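Local coordinates for protein DNA polymerase (Pyrobaculum calidifontis, PDB 5MDN) that probably catalyses DNA synthesis, joining deoxyribonucleoside 5'-triphosphates to a growing DNA strand with release of diphosphate, as a family B polymerase, at residues I170-N174 with D184-M188; D208-I212 with R243-L247; I212-V216 with L247-V253; L675-L681 with T712-I718. All blocks are in the same frame, centred on the assembly; numbering follows the deposited sequence.

Following the chain from the N terminus, contact 1 comes first: it closes a nine-residue loop and pairs strands 165-172 and 186-193 of the exonuclease sheet. Contacts 2 and 3 both start from helix 209-222 and each span 30 residues, which include strand 226-229. Contact 2 returns to the end of helix 232-247, contact 3 to the loop after it; sharing Ile212 and Leu247, they cross in a staggered way rather than nest. Contact 1 touches contact 2 where Val186 N meets Asp208 OD2. Contact 4 lies much later, in the polymerase part, closing a loop around helix 693-697; its nearest atoms stay about 7 Å from contact 1.

Contact 1: residues I170-N174 with D184-M188; sequences IEVYN and DPVVM
The ring of Tyr173 has Val187 CG2 at one edge, near CD1, and Asp184 OD2 at another, near CD2, both close to the ring plane. Pro185 comes at the ring obliquely, and its CD packs against Tyr173 CB at 3.8 Å. With CG anti to the backbone N, chi1 -166° sets CB and the near ring edges against Pro185 and Val187, while the ring runs on away from segment 184-188 to its hydroxyl partners Glu175 and Asn321. A tyrosine suits the place because its ring is apolar while its hydroxyl is polar. Asp184 turns its OD1 to Arg176, so this buried carboxylate has a cationic mate.

Next to the ring the backbones pair antiparallel, as strands 165-172 and 186-193 of the mixed sheet in the RNase H-like exonuclease domain. The run from Asp169 to Glu171 matches the Asp-X-Glu signature of the first exonuclease motif in proofreading family B enzymes. Asp169 is a magnesium ligand in a structure of this protein, though that ion is not bound here; the side chain of Glu171 lies about 4 Å from a bound magnesium ion.

Glu171 N donates to Met188 O at 3.0 Å, while Glu171 O accepts twice, from Val187 N at 3.0 Å and from Met188 N at 3.3 Å. Two residues facing one make a classic beta bulge. The bond from Val187 is the more bent (135° at the hydrogen). Tyr173 N adds a weak bond to Pro185 O. Val172 also packs on Phe235 and Tyr239 of helix 232-247, and on the same face of the sheet Val172 CG2 and Val186 CG2 approach to 4.4 Å.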
loop_
_atom_site.group_PDB
_atom_site.type_symbol
_atom_site.label_atom_id
_atom_site.label_comp_id
_atom_site.label_asym_id
_atom_site.label_seq_id
_atom_site.Cartn_x
_atom_site.Cartn_y
_atom_site.Cartn_z
ATOM N N ILE A 170 -6.821 -1.701 19.476
ATOM C CA ILE A 170 -6.381 -1.285 20.800
ATOM C C ILE A 170 -6.650 0.202 20.984
ATOM O O ILE A 170 -6.792 0.960 20.023
ATOM C CB ILE A 170 -4.884 -1.578 21.052
ATOM C CG1 ILE A 170 -4.008 -0.547 20.338
ATOM C CG2 ILE A 170 -4.519 -2.986 20.603
ATOM C CD1 ILE A 170 -2.538 -0.664 20.673
ATOM N N GLU A 171 -6.728 0.607 22.250
ATOM C CA GLU A 171 -6.705 2.013 22.625
ATOM C C GLU A 171 -5.796 2.195 23.831
ATOM O O GLU A 171 -5.839 1.405 24.778
ATOM C CB GLU A 171 -8.111 2.543 22.929
ATOM C CG GLU A 171 -9.002 2.678 21.699
ATOM C CD GLU A 171 -8.433 3.616 20.645
ATOM O OE1 GLU A 171 -7.643 4.517 20.998
ATOM O OE2 GLU A 171 -8.775 3.444 19.454
ATOM N N VAL A 172 -4.972 3.238 23.786
ATOM C CA VAL A 172 -3.907 3.464 24.754
ATOM C C VAL A 172 -4.195 4.772 25.477
ATOM O O VAL A 172 -4.617 5.747 24.849
ATOM C CB VAL A 172 -2.525 3.489 24.069
ATOM C CG1 VAL A 172 -1.456 3.950 25.034
ATOM C CG2 VAL A 172 -2.187 2.118 23.502
ATOM N N TYR A 173 -3.933 4.794 26.788
ATOM C CA TYR A 173 -4.252 5.896 27.697
ATOM C C TYR A 173 -3.999 7.279 27.099
ATOM O O TYR A 173 -4.951 8.032 26.877
ATOM C CB TYR A 173 -3.445 5.724 28.985
ATOM C CG TYR A 173 -3.901 6.594 30.127
ATOM C CD1 TYR A 173 -5.191 6.489 30.626
ATOM C CD2 TYR A 173 -3.039 7.503 30.722
ATOM C CE1 TYR A 173 -5.617 7.274 31.675
ATOM C CE2 TYR A 173 -3.454 8.290 31.775
ATOM C CZ TYR A 173 -4.745 8.176 32.245
ATOM O OH TYR A 173 -5.158 8.964 33.295
ATOM N N ASN A 174 -2.733 7.637 26.876
ATOM C CA ASN A 174 -2.333 8.830 26.117
ATOM C C ASN A 174 -2.740 10.155 26.779
ATOM O O ASN A 174 -2.891 11.171 26.095
ATOM C CB ASN A 174 -2.838 8.740 24.659
ATOM C CG ASN A 174 -4.130 9.523 24.395
ATOM O OD1 ASN A 174 -4.173 10.366 23.499
ATOM N ND2 ASN A 174 -5.176 9.248 25.164
ATOM N N ASP A 184 2.530 4.347 30.146
ATOM C CA ASP A 184 1.134 4.486 29.725
ATOM C C ASP A 184 0.558 3.125 29.351
ATOM O O ASP A 184 1.094 2.459 28.455
ATOM C CB ASP A 184 1.018 5.444 28.543
ATOM C CG ASP A 184 1.613 6.803 28.835
ATOM O OD1 ASP A 184 2.854 6.903 28.934
ATOM O OD2 ASP A 184 0.838 7.773 28.964
ATOM N N PRO A 185 -0.516 2.677 29.997
ATOM C CA PRO A 185 -0.998 1.307 29.803
ATOM C C PRO A 185 -1.942 1.158 28.617
ATOM O O PRO A 185 -2.582 2.109 28.162
ATOM C CB PRO A 185 -1.741 1.029 31.116
ATOM C CG PRO A 185 -2.293 2.359 31.493
ATOM C CD PRO A 185 -1.243 3.367 31.078
ATOM N N VAL A 186 -2.016 -0.077 28.121
ATOM C CA VAL A 186 -3.006 -0.449 27.112
ATOM C C VAL A 186 -4.364 -0.555 27.803
ATOM O O VAL A 186 -4.611 -1.489 28.570
ATOM C CB VAL A 186 -2.634 -1.760 26.409
ATOM C CG1 VAL A 186 -3.759 -2.213 25.489
ATOM C CG2 VAL A 186 -1.340 -1.593 25.626
ATOM N N VAL A 187 -5.244 0.409 27.535
ATOM C CA VAL A 187 -6.484 0.535 28.296
ATOM C C VAL A 187 -7.509 -0.507 27.855
ATOM O O VAL A 187 -8.127 -1.180 28.687
ATOM C CB VAL A 187 -7.029 1.973 28.175
ATOM C CG1 VAL A 187 -8.540 1.983 27.992
ATOM C CG2 VAL A 187 -6.629 2.794 29.395
ATOM N N MET A 188 -7.705 -0.660 26.544
ATOM C CA MET A 188 -8.670 -1.614 26.019
ATOM C C MET A 188 -8.089 -2.306 24.795
ATOM O O MET A 188 -7.283 -1.731 24.059
ATOM C CB MET A 188 -9.997 -0.935 25.645
ATOM C CG MET A 188 -10.988 -0.792 26.788
ATOM S SD MET A 188 -12.528 -0.028 26.237
ATOM C CE MET A 188 -13.591 -0.343 27.643
#

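Contact 2: residues D208-I212 with R243-L247; sequences DRRVI and RAKAL
Asp208 OD2 is gripped by two donors, Arg243 NE at 2.7 Å and the backbone N of Val186. The other oxygen, OD1, takes Arg243 NH2 at 2.7 Å, so the arginine meets the carboxylate side-on with one nitrogen to each oxygen. The two planes are nearly coplanar, 25° apart. OD2 receives NE on its syn lone pair; NH2 meets OD1 on its syn side too, but 22° out of the carboxylate plane. Such a bidentate pair fixes the rotation of both groups, and Arg243 NH1 is occupied by Pro181 O. An arginine is apt here because it can give N-H bonds to the two Asp208 oxygens in its plane and still have NH1 for Pro181 O.

Leu247 backs the pair. Its CD2 lies 3.5 Å above the centre of the Arg243 guanidinium, while its CD1 comes across the Asp208 carboxylate and meets Ile212 CD1 at 3.9 Å. Ile212, with CG1 anti to its carbonyl carbon (chi1 -65°), sends CD1 also against Arg243 CG, at 3.9 Å. Beyond, Arg209 lays a guanidinium face over Leu247 O without bonding to it.

Asp208 occupies the N-cap position of helix 209-222, where its negative charge is likely to be favoured although its side chain makes no capping bond. The bridge thus ties the start of helix 209-222 to the last turns of helix 232-247, two helices packed against the same face of the sheet in the RNase H-like exonuclease fold.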
loop_
_atom_site.group_PDB
_atom_site.type_symbol
_atom_site.label_atom_id
_atom_site.label_comp_id
_atom_site.label_asym_id
_atom_site.label_seq_id
_atom_site.Cartn_x
_atom_site.Cartn_y
_atom_site.Cartn_z
ATOM N N ASP A 208 -2.237 -3.063 33.176
ATOM C CA ASP A 208 -2.659 -3.697 31.935
ATOM C C ASP A 208 -1.993 -5.056 31.749
ATOM O O ASP A 208 -1.636 -5.448 30.634
ATOM C CB ASP A 208 -2.378 -2.791 30.743
ATOM C CG ASP A 208 -0.966 -2.262 30.733
ATOM O OD1 ASP A 208 -0.434 -1.972 31.827
ATOM O OD2 ASP A 208 -0.391 -2.126 29.632
ATOM N N ARG A 209 -1.798 -5.789 32.847
ATOM C CA ARG A 209 -1.304 -7.158 32.737
ATOM C C ARG A 209 -2.399 -8.107 32.269
ATOM O O ARG A 209 -2.140 -9.009 31.466
ATOM C CB ARG A 209 -0.751 -7.637 34.077
ATOM C CG ARG A 209 0.448 -6.872 34.603
ATOM C CD ARG A 209 0.864 -7.413 35.965
ATOM N NE ARG A 209 2.179 -6.945 36.392
ATOM C CZ ARG A 209 3.314 -7.599 36.164
ATOM N NH1 ARG A 209 3.297 -8.756 35.513
ATOM N NH2 ARG A 209 4.466 -7.102 36.595
ATOM N N ARG A 210 -3.623 -7.924 32.775
ATOM C CA ARG A 210 -4.731 -8.803 32.411
ATOM C C ARG A 210 -5.042 -8.769 30.918
ATOM O O ARG A 210 -5.479 -9.781 30.359
ATOM C CB ARG A 210 -5.985 -8.426 33.206
ATOM C CG ARG A 210 -6.381 -6.956 33.104
ATOM C CD ARG A 210 -7.483 -6.595 34.100
ATOM N NE ARG A 210 -8.762 -7.211 33.738
ATOM C CZ ARG A 210 -9.864 -7.155 34.480
ATOM N NH1 ARG A 210 -9.857 -6.512 35.640
ATOM N NH2 ARG A 210 -10.974 -7.751 34.059
ATOM N N VAL A 211 -4.836 -7.625 30.259
ATOM C CA VAL A 211 -5.257 -7.482 28.867
ATOM C C VAL A 211 -4.234 -8.100 27.918
ATOM O O VAL A 211 -4.598 -8.818 26.979
ATOM C CB VAL A 211 -5.526 -6.001 28.538
ATOM C CG1 VAL A 211 -4.371 -5.126 28.987
ATOM C CG2 VAL A 211 -5.768 -5.825 27.049
ATOM N N ILE A 212 -2.942 -7.838 28.138
ATOM C CA ILE A 212 -1.919 -8.458 27.299
ATOM C C ILE A 212 -1.939 -9.970 27.478
ATOM O O ILE A 212 -1.807 -10.729 26.510
ATOM C CB ILE A 212 -0.531 -7.865 27.607
ATOM C CG1 ILE A 212 -0.484 -6.384 27.230
ATOM C CG2 ILE A 212 0.559 -8.629 26.860
ATOM C CD1 ILE A 212 0.822 -5.702 27.592
ATOM N N ARG A 243 5.474 -2.423 25.088
ATOM C CA ARG A 243 4.723 -2.474 26.340
ATOM C C ARG A 243 4.882 -3.826 27.024
ATOM O O ARG A 243 5.032 -3.892 28.250
ATOM C CB ARG A 243 3.245 -2.176 26.087
ATOM C CG ARG A 243 2.390 -2.118 27.350
ATOM C CD ARG A 243 2.858 -1.013 28.279
ATOM N NE ARG A 243 2.055 -0.920 29.496
ATOM C CZ ARG A 243 2.354 -0.131 30.525
ATOM N NH1 ARG A 243 3.436 0.633 30.485
ATOM N NH2 ARG A 243 1.569 -0.104 31.593
ATOM N N ALA A 244 4.842 -4.916 26.252
ATOM C CA ALA A 244 4.971 -6.248 26.834
ATOM C C ALA A 244 6.332 -6.449 27.486
ATOM O O ALA A 244 6.457 -7.232 28.435
ATOM C CB ALA A 244 4.734 -7.316 25.767
ATOM N N LYS A 245 7.361 -5.762 26.988
ATOM C CA LYS A 245 8.672 -5.829 27.621
ATOM C C LYS A 245 8.667 -5.112 28.966
ATOM O O LYS A 245 9.190 -5.630 29.960
ATOM C CB LYS A 245 9.726 -5.221 26.695
ATOM C CG LYS A 245 9.949 -5.989 25.401
ATOM C CD LYS A 245 11.119 -5.402 24.620
ATOM C CE LYS A 245 11.232 -6.002 23.225
ATOM N NZ LYS A 245 11.518 -7.464 23.265
ATOM N N ALA A 246 8.089 -3.908 29.008
ATOM C CA ALA A 246 8.083 -3.115 30.233
ATOM C C ALA A 246 7.333 -3.815 31.362
ATOM O O ALA A 246 7.722 -3.714 32.531
ATOM C CB ALA A 246 7.477 -1.739 29.959
ATOM N N LEU A 247 6.259 -4.534 31.035
ATOM C CA LEU A 247 5.486 -5.252 32.041
ATOM C C LEU A 247 6.022 -6.648 32.327
ATOM O O LEU A 247 5.574 -7.280 33.289
ATOM C CB LEU A 247 4.018 -5.351 31.614
ATOM C CG LEU A 247 3.303 -4.042 31.276
ATOM C CD1 LEU A 247 1.810 -4.282 31.142
ATOM C CD2 LEU A 247 3.586 -2.976 32.328
#

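Contact 3: residues I212-V216 with L247-V253; sequences IRGFV and LGVPLRV
Val216 points its two methyls at different parts of the 247-253 chain. With CG1 anti to the backbone N (chi1 174°), that methyl turns to the carbonyl O of Arg252, while CG2 meets Leu251 CD1 at 3.7 Å and Val253 CG1 at 4.0 Å. Leu251 CD1 also approaches the ring edge of Phe215 and, at 4.3 Å, Ile212 CG2. One turn back along helix 209-222, Ile212 slants across Val249, its CG2 3.7 Å from Val249 CG1. Branched residues suit these positions because each offers methyls to two neighbours at once. An alanine in place of Val216 would probably take from Leu251 CD1 and Val253 CG1 the methyl they rest on and open a gap between helix and loop.

After helix 232-247, Gly248 is the first residue to leave helical geometry, in a Schellman motif with positive phi (66°), which is easiest for glycine; Leu251 and Arg252 are centres of inverse gamma turns that kink the loop. Leu251 reaches inward as well, onto Leu240 and Ala244.

Arg213 is partly exposed. Bent in mid-chain, it lays NH1 3.6 Å from Val249 CG2 and meets the Asp217 carboxylate through NE. Its NH2 lies 4.1 Å from Arg252 NH2, their guanidinium planes 24° apart, with Lys220 also near. Since both arginines touch a crystal neighbour, their placing may owe something to the lattice.

Adhesion between helix and loop is therefore chiefly apolar, while the clustered cations Arg213, Arg252 and Lys220 are likely to repel one another mildly, an effect partly offset by Asp217.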
loop_
_atom_site.group_PDB
_atom_site.type_symbol
_atom_site.label_atom_id
_atom_site.label_comp_id
_atom_site.label_asym_id
_atom_site.label_seq_id
_atom_site.Cartn_x
_atom_site.Cartn_y
_atom_site.Cartn_z
ATOM N N ILE A 212 -2.942 -7.838 28.138
ATOM C CA ILE A 212 -1.919 -8.458 27.299
ATOM C C ILE A 212 -1.939 -9.970 27.478
ATOM O O ILE A 212 -1.807 -10.729 26.510
ATOM C CB ILE A 212 -0.531 -7.865 27.607
ATOM C CG1 ILE A 212 -0.484 -6.384 27.230
ATOM C CG2 ILE A 212 0.559 -8.629 26.860
ATOM C CD1 ILE A 212 0.822 -5.702 27.592
ATOM N N ARG A 213 -2.109 -10.430 28.719
ATOM C CA ARG A 213 -2.269 -11.857 28.968
ATOM C C ARG A 213 -3.502 -12.402 28.256
ATOM O O ARG A 213 -3.464 -13.492 27.672
ATOM C CB ARG A 213 -2.365 -12.112 30.471
ATOM C CG ARG A 213 -2.274 -13.573 30.861
ATOM C CD ARG A 213 -0.890 -14.124 30.552
ATOM N NE ARG A 213 -0.873 -14.986 29.377
ATOM C CZ ARG A 213 0.199 -15.186 28.618
ATOM N NH1 ARG A 213 1.344 -14.586 28.913
ATOM N NH2 ARG A 213 0.129 -15.991 27.567
ATOM N N GLY A 214 -4.609 -11.655 28.296
ATOM C CA GLY A 214 -5.824 -12.107 27.638
ATOM C C GLY A 214 -5.703 -12.141 26.126
ATOM O O GLY A 214 -6.210 -13.060 25.475
ATOM N N PHE A 215 -5.049 -11.133 25.545
ATOM C CA PHE A 215 -4.831 -11.119 24.101
ATOM C C PHE A 215 -3.998 -12.319 23.660
ATOM O O PHE A 215 -4.359 -13.027 22.713
ATOM C CB PHE A 215 -4.161 -9.811 23.681
ATOM C CG PHE A 215 -3.896 -9.709 22.205
ATOM C CD1 PHE A 215 -4.896 -9.982 21.285
ATOM C CD2 PHE A 215 -2.648 -9.332 21.738
ATOM C CE1 PHE A 215 -4.652 -9.886 19.925
ATOM C CE2 PHE A 215 -2.398 -9.234 20.382
ATOM C CZ PHE A 215 -3.401 -9.511 19.474
ATOM N N VAL A 216 -2.866 -12.550 24.331
ATOM C CA VAL A 216 -1.981 -13.652 23.959
ATOM C C VAL A 216 -2.708 -14.987 24.085
ATOM O O VAL A 216 -2.630 -15.843 23.196
ATOM C CB VAL A 216 -0.698 -13.622 24.810
ATOM C CG1 VAL A 216 0.145 -14.850 24.534
ATOM C CG2 VAL A 216 0.096 -12.358 24.525
ATOM N N LEU A 247 6.259 -4.534 31.035
ATOM C CA LEU A 247 5.486 -5.252 32.041
ATOM C C LEU A 247 6.022 -6.648 32.327
ATOM O O LEU A 247 5.574 -7.280 33.289
ATOM C CB LEU A 247 4.018 -5.351 31.614
ATOM C CG LEU A 247 3.303 -4.042 31.276
ATOM C CD1 LEU A 247 1.810 -4.282 31.142
ATOM C CD2 LEU A 247 3.586 -2.976 32.328
ATOM N N GLY A 248 6.967 -7.139 31.530
ATOM C CA GLY A 248 7.513 -8.467 31.732
ATOM C C GLY A 248 6.530 -9.595 31.513
ATOM O O GLY A 248 6.656 -10.651 32.142
ATOM N N VAL A 249 5.556 -9.404 30.635
ATOM C CA VAL A 249 4.686 -10.474 30.158
ATOM C C VAL A 249 4.989 -10.693 28.678
ATOM O O VAL A 249 4.880 -9.750 27.882
ATOM C CB VAL A 249 3.198 -10.159 30.398
ATOM C CG1 VAL A 249 2.815 -8.789 29.851
ATOM C CG2 VAL A 249 2.322 -11.252 29.792
ATOM N N PRO A 250 5.401 -11.892 28.270
ATOM C CA PRO A 250 5.860 -12.076 26.887
ATOM C C PRO A 250 4.704 -12.078 25.897
ATOM O O PRO A 250 3.618 -12.593 26.176
ATOM C CB PRO A 250 6.566 -13.435 26.929
ATOM C CG PRO A 250 5.884 -14.171 28.032
ATOM C CD PRO A 250 5.512 -13.131 29.062
ATOM N N LEU A 251 4.952 -11.486 24.730
ATOM C CA LEU A 251 3.934 -11.342 23.689
ATOM C C LEU A 251 4.041 -12.493 22.686
ATOM O O LEU A 251 4.283 -12.307 21.495
ATOM C CB LEU A 251 4.075 -9.987 23.002
ATOM C CG LEU A 251 2.967 -9.504 22.063
ATOM C CD1 LEU A 251 1.609 -9.527 22.751
ATOM C CD2 LEU A 251 3.282 -8.114 21.532
ATOM N N ARG A 252 3.863 -13.707 23.202
ATOM C CA ARG A 252 4.088 -14.932 22.433
ATOM C C ARG A 252 2.810 -15.278 21.681
ATOM O O ARG A 252 1.954 -16.008 22.176
ATOM C CB ARG A 252 4.517 -16.070 23.349
ATOM C CG ARG A 252 5.827 -15.832 24.072
ATOM C CD ARG A 252 6.165 -17.020 24.954
ATOM N NE ARG A 252 5.101 -17.297 25.917
ATOM C CZ ARG A 252 4.237 -18.302 25.804
ATOM N NH1 ARG A 252 4.317 -19.130 24.771
ATOM N NH2 ARG A 252 3.297 -18.482 26.722
ATOM N N VAL A 253 2.680 -14.751 20.464
ATOM C CA VAL A 253 1.464 -14.928 19.681
ATOM C C VAL A 253 1.654 -15.801 18.443
ATOM O O VAL A 253 0.652 -16.290 17.899
ATOM C CB VAL A 253 0.851 -13.570 19.283
ATOM C CG1 VAL A 253 0.384 -12.817 20.517
ATOM C CG2 VAL A 253 1.853 -12.748 18.493
#

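Contact 4: residues L675-L681 with T712-I718; sequences LIIWKTL and TTVGYVI
This is an irregular antiparallel pairing between loop 675-681 and segment 712-718, which ends in strand 716-718, in the C-terminal part of the polymerase region, consistent with the thumb of family B enzymes. Ile677 and Tyr716 form a single hydrogen-bonded beta bridge: Ile677 N donates to Tyr716 O at 3.0 Å and Tyr716 N to Ile677 O at 3.1 Å. Farther along, Val714 N gives a bond of 3.2 Å to Lys679 O, and Thr712 N a weak one to Thr680 O. Strand 716-718 pairs in turn through Val717 with Met730.

Tyr716 holds its CG between the backbone N and the carbonyl carbon (chi1 63°), which folds the ring back over Ile677. A CH-pi contact results: Ile677 CB sits 4.0 Å from the ring centroid, while Ile718 CD1 lies at the ring edge. A serine here would probably leave Ile677 without the flat surface that covers it and open a gap beside Pro693 and Ala697.

Gly715 suits its place twice over, having a positive phi (73°) and lying so near the Trp678 ring that a CB would be expected to collide with Trp678 CZ3. Trp678 also takes Ile676 CG2 over one face and His314 edge-to-face. Ile676 also meets Val717, whose CG2 lies 3.8 Å from Ile676 CG1, and Ile677 CD1 ends 4.1 Å from Ile718 CD1.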
loop_
_atom_site.group_PDB
_atom_site.type_symbol
_atom_site.label_atom_id
_atom_site.label_comp_id
_atom_site.label_asym_id
_atom_site.label_seq_id
_atom_site.Cartn_x
_atom_site.Cartn_y
_atom_site.Cartn_z
ATOM N N LEU A 675 -11.268 23.177 17.595
ATOM C CA LEU A 675 -10.335 24.287 17.464
ATOM C C LEU A 675 -8.872 23.887 17.637
ATOM O O LEU A 675 -7.991 24.716 17.387
ATOM C CB LEU A 675 -10.683 25.387 18.474
ATOM C CG LEU A 675 -12.087 25.991 18.372
ATOM C CD1 LEU A 675 -12.194 27.237 19.236
ATOM C CD2 LEU A 675 -12.444 26.304 16.927
ATOM N N ILE A 676 -8.587 22.652 18.058
ATOM C CA ILE A 676 -7.206 22.229 18.272
ATOM C C ILE A 676 -6.492 22.060 16.937
ATOM O O ILE A 676 -7.053 21.530 15.967
ATOM C CB ILE A 676 -7.150 20.936 19.107
ATOM C CG1 ILE A 676 -7.382 21.230 20.592
ATOM C CG2 ILE A 676 -5.826 20.209 18.920
ATOM C CD1 ILE A 676 -8.805 21.407 21.003
ATOM N N ILE A 677 -5.243 22.519 16.884
ATOM C CA ILE A 677 -4.385 22.410 15.708
ATOM C C ILE A 677 -3.243 21.458 16.046
ATOM O O ILE A 677 -2.476 21.708 16.983
ATOM C CB ILE A 677 -3.850 23.785 15.279
ATOM C CG1 ILE A 677 -5.006 24.776 15.105
ATOM C CG2 ILE A 677 -3.045 23.669 13.997
ATOM C CD1 ILE A 677 -4.563 26.209 14.926
ATOM N N TRP A 678 -3.129 20.368 15.289
ATOM C CA TRP A 678 -2.118 19.351 15.555
ATOM C C TRP A 678 -0.829 19.618 14.787
ATOM O O TRP A 678 -0.839 20.135 13.666
ATOM C CB TRP A 678 -2.599 17.946 15.174
ATOM C CG TRP A 678 -3.855 17.460 15.817
ATOM C CD1 TRP A 678 -5.035 17.190 15.189
ATOM C CD2 TRP A 678 -4.073 17.199 17.208
ATOM N NE1 TRP A 678 -5.968 16.758 16.095
ATOM C CE2 TRP A 678 -5.405 16.760 17.344
ATOM C CE3 TRP A 678 -3.273 17.291 18.352
ATOM C CZ2 TRP A 678 -5.955 16.414 18.575
ATOM C CZ3 TRP A 678 -3.821 16.947 19.573
ATOM C CH2 TRP A 678 -5.150 16.514 19.675
ATOM N N LYS A 679 0.290 19.262 15.414
ATOM C CA LYS A 679 1.569 19.130 14.729
ATOM C C LYS A 679 2.367 18.069 15.477
ATOM O O LYS A 679 2.360 18.040 16.711
ATOM C CB LYS A 679 2.336 20.453 14.651
ATOM C CG LYS A 679 3.409 20.451 13.573
ATOM C CD LYS A 679 2.801 20.194 12.200
ATOM C CE LYS A 679 3.863 19.828 11.172
ATOM N NZ LYS A 679 4.444 18.479 11.423
ATOM N N THR A 680 3.054 17.206 14.729
ATOM C CA THR A 680 3.539 15.949 15.287
ATOM C C THR A 680 4.965 15.990 15.829
ATOM O O THR A 680 5.345 15.063 16.552
ATOM C CB THR A 680 3.437 14.837 14.233
ATOM O OG1 THR A 680 3.529 13.559 14.876
ATOM C CG2 THR A 680 4.550 14.967 13.202
ATOM N N LEU A 681 5.758 17.019 15.509
ATOM C CA LEU A 681 7.137 17.118 15.990
ATOM C C LEU A 681 7.963 15.898 15.595
ATOM O O LEU A 681 8.116 14.968 16.395
ATOM C CB LEU A 681 7.170 17.289 17.515
ATOM C CG LEU A 681 6.970 18.671 18.134
ATOM C CD1 LEU A 681 7.057 18.574 19.644
ATOM C CD2 LEU A 681 8.032 19.628 17.617
ATOM N N THR A 712 5.971 13.417 19.480
ATOM C CA THR A 712 4.995 13.922 20.443
ATOM C C THR A 712 4.178 15.010 19.770
ATOM O O THR A 712 4.733 16.031 19.351
ATOM C CB THR A 712 5.686 14.463 21.702
ATOM O OG1 THR A 712 7.067 14.740 21.421
ATOM C CG2 THR A 712 5.588 13.460 22.842
ATOM N N THR A 713 2.871 14.793 19.668
ATOM C CA THR A 713 1.967 15.758 19.060
ATOM C C THR A 713 1.528 16.759 20.119
ATOM O O THR A 713 1.237 16.383 21.259
ATOM C CB THR A 713 0.751 15.053 18.452
ATOM O OG1 THR A 713 0.085 14.287 19.464
ATOM C CG2 THR A 713 1.183 14.116 17.332
ATOM N N VAL A 714 1.492 18.038 19.744
ATOM C CA VAL A 714 1.320 19.098 20.732
ATOM C C VAL A 714 -0.150 19.473 20.917
ATOM O O VAL A 714 -0.684 19.354 22.027
ATOM C CB VAL A 714 2.207 20.314 20.376
ATOM C CG1 VAL A 714 1.880 20.889 18.991
ATOM C CG2 VAL A 714 2.085 21.394 21.446
ATOM N N GLY A 715 -0.820 19.914 19.853
ATOM C CA GLY A 715 -2.207 20.319 19.960
ATOM C C GLY A 715 -2.374 21.643 20.679
ATOM O O GLY A 715 -2.360 21.678 21.913
ATOM N N TYR A 716 -2.525 22.736 19.935
ATOM C CA TYR A 716 -2.588 24.065 20.527
ATOM C C TYR A 716 -3.811 24.827 20.035
ATOM O O TYR A 716 -4.357 24.553 18.962
ATOM C CB TYR A 716 -1.310 24.862 20.230
ATOM C CG TYR A 716 -1.049 25.133 18.765
ATOM C CD1 TYR A 716 -1.605 26.237 18.129
ATOM C CD2 TYR A 716 -0.234 24.291 18.021
ATOM C CE1 TYR A 716 -1.361 26.489 16.791
ATOM C CE2 TYR A 716 0.017 24.537 16.683
ATOM C CZ TYR A 716 -0.551 25.637 16.074
ATOM O OH TYR A 716 -0.306 25.886 14.744
ATOM N N VAL A 717 -4.235 25.796 20.846
ATOM C CA VAL A 717 -5.338 26.692 20.521
ATOM C C VAL A 717 -4.884 28.127 20.759
ATOM O O VAL A 717 -4.247 28.424 21.777
ATOM C CB VAL A 717 -6.598 26.375 21.356
ATOM C CG1 VAL A 717 -7.737 27.310 20.985
ATOM C CG2 VAL A 717 -7.014 24.922 21.171
ATOM N N ILE A 718 -5.210 29.014 19.824
ATOM C CA ILE A 718 -4.884 30.430 19.964
ATOM C C ILE A 718 -5.917 31.095 20.868
ATOM O O ILE A 718 -7.127 30.913 20.693
ATOM C CB ILE A 718 -4.808 31.116 18.588
ATOM C CG1 ILE A 718 -3.510 30.747 17.856
ATOM C CG2 ILE A 718 -4.926 32.627 18.722
ATOM C CD1 ILE A 718 -3.461 29.349 17.278
#